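Local coordinates for D-ribulose-5-phosphate 3-epimerase, putative (Plasmodium falciparum, PDB 1TQX), which probably interconverts D-ribulose 5-phosphate and D-xylulose 5-phosphate as a metal-dependent TIM-barrel epimerase, at residues 104-107 against 108-111. Numbering follows the deposited sequence.
Sequences IQLA and KEIR
Leu-106 and Ile-110 meet one turn apart on the inner face of helix 100-111, the helix of a beta-alpha-beta unit in this TIM barrel. Here packing is close: Leu-106 CD2 lies 3.7 Å from Ile-110 CD1, and the two side chains slant across one another. In Ile-110, CG1 stands anti to the carbonyl carbon, which turns that branch back along the helix to Leu-106. Both residues also press on Phe-91 of strand 88-92, while Ile-110 and Ala-107 reach Cys-117 of strand 116-121, so this face of the helix packs against both strands that flank it in the beta-alpha-beta unit.

Four successive i to i+4 backbone bonds show that the helix is regular through 111; the one from Ile-110 N to Leu-106 O spans 2.9 Å.

The outer face is polar and more loosely held. CG of Gln-105 stands anti to the backbone N, and the chain then bends at chi2 (58°), which swings the amide toward Glu-109, with NE2 leading. Gln-105 NE2 donates to Glu-109 OE1 at 3.3 Å, long but nearly straight (N-H...O 167°). The carboxylate oxygen lies almost in the amide plane, yet is approached on its anti side, and the two planes are turned 64° apart. The other end of the amide takes a water: Gln-105 OE1 accepts from it at 2.7 Å, and the same water accepts from Lys-108 NZ at 3.0 Å. One amide thus links to both Glu-109 and Lys-108, the latter through solvent, which probably limits its rotation.

Lys-108, extended beyond CG, runs alongside Ile-104 and touches Leu-138, whereas Arg-111 sends NH1 to the carbonyl oxygen of that same leucine. Along the lysine stem, CE rests 3.8 Å from Ile-104 CG2.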
loop_
_atom_site.group_PDB
_atom_site.type_symbol
_atom_site.label_atom_id
_atom_site.label_comp_id
_atom_site.label_asym_id
_atom_site.label_seq_id
_atom_site.Cartn_x
_atom_site.Cartn_y
_atom_site.Cartn_z
ATOM N N ILE A 104 -5.696 -15.475 8.342
ATOM C CA ILE A 104 -5.046 -15.454 9.645
ATOM C C ILE A 104 -3.739 -16.253 9.600
ATOM O O ILE A 104 -2.724 -15.825 10.147
ATOM C CB ILE A 104 -5.968 -16.037 10.738
ATOM C CG1 ILE A 104 -7.144 -15.086 10.986
ATOM C CG2 ILE A 104 -5.186 -16.250 12.029
ATOM C CD1 ILE A 104 -8.184 -15.627 11.948
ATOM N N GLN A 105 -3.758 -17.404 8.934
ATOM C CA GLN A 105 -2.562 -18.242 8.833
ATOM C C GLN A 105 -1.430 -17.567 8.050
ATOM O O GLN A 105 -0.266 -17.651 8.444
ATOM C CB GLN A 105 -2.913 -19.589 8.186
ATOM C CG GLN A 105 -1.737 -20.555 8.050
ATOM C CD GLN A 105 -1.070 -20.873 9.386
ATOM O OE1 GLN A 105 -1.744 -21.149 10.380
ATOM N NE2 GLN A 105 0.261 -20.847 9.407
ATOM N N LEU A 106 -1.765 -16.908 6.944
ATOM C CA LEU A 106 -0.752 -16.227 6.137
ATOM C C LEU A 106 -0.161 -15.070 6.944
ATOM O O LEU A 106 1.053 -14.845 6.943
ATOM C CB LEU A 106 -1.368 -15.683 4.843
ATOM C CG LEU A 106 -0.510 -15.649 3.573
ATOM C CD1 LEU A 106 -1.148 -14.708 2.557
ATOM C CD2 LEU A 106 0.903 -15.208 3.885
ATOM N N ALA A 107 -1.029 -14.330 7.628
ATOM C CA ALA A 107 -0.589 -13.202 8.441
ATOM C C ALA A 107 0.390 -13.685 9.512
ATOM O O ALA A 107 1.405 -13.040 9.770
ATOM C CB ALA A 107 -1.791 -12.521 9.089
ATOM N N LYS A 108 0.081 -14.820 10.137
ATOM C CA LYS A 108 0.958 -15.385 11.162
ATOM C C LYS A 108 2.337 -15.655 10.570
ATOM O O LYS A 108 3.359 -15.327 11.173
ATOM C CB LYS A 108 0.380 -16.696 11.711
ATOM C CG LYS A 108 -0.808 -16.524 12.647
ATOM C CD LYS A 108 -1.253 -17.874 13.208
ATOM C CE LYS A 108 -2.385 -17.719 14.210
ATOM N NZ LYS A 108 -2.854 -19.043 14.717
ATOM N N GLU A 109 2.361 -16.246 9.379
ATOM C CA GLU A 109 3.616 -16.561 8.709
ATOM C C GLU A 109 4.404 -15.305 8.371
ATOM O O GLU A 109 5.620 -15.251 8.573
ATOM C CB GLU A 109 3.343 -17.365 7.438
ATOM C CG GLU A 109 2.683 -18.709 7.711
ATOM C CD GLU A 109 2.397 -19.499 6.451
ATOM O OE1 GLU A 109 1.823 -20.602 6.558
ATOM O OE2 GLU A 109 2.741 -19.021 5.352
ATOM N N ILE A 110 3.714 -14.293 7.853
ATOM C CA ILE A 110 4.382 -13.047 7.507
ATOM C C ILE A 110 4.987 -12.416 8.762
ATOM O O ILE A 110 6.145 -11.989 8.751
ATOM C CB ILE A 110 3.400 -12.070 6.808
ATOM C CG1 ILE A 110 3.061 -12.611 5.413
ATOM C CG2 ILE A 110 4.018 -10.677 6.708
ATOM C CD1 ILE A 110 2.055 -11.777 4.639
ATOM N N ARG A 111 4.220 -12.376 9.850
ATOM C CA ARG A 111 4.734 -11.806 11.096
ATOM C C ARG A 111 5.900 -12.649 11.630
ATOM O O ARG A 111 6.842 -12.111 12.212
ATOM C CB ARG A 111 3.631 -11.704 12.166
ATOM C CG ARG A 111 2.413 -10.846 11.790
ATOM C CD ARG A 111 2.789 -9.474 11.215
ATOM N NE ARG A 111 3.498 -8.602 12.149
ATOM C CZ ARG A 111 2.929 -7.928 13.146
ATOM N NH1 ARG A 111 1.621 -8.013 13.366
ATOM N NH2 ARG A 111 3.672 -7.147 13.921
HETATM O O HOH W 1 -3.609 -20.028 11.963
#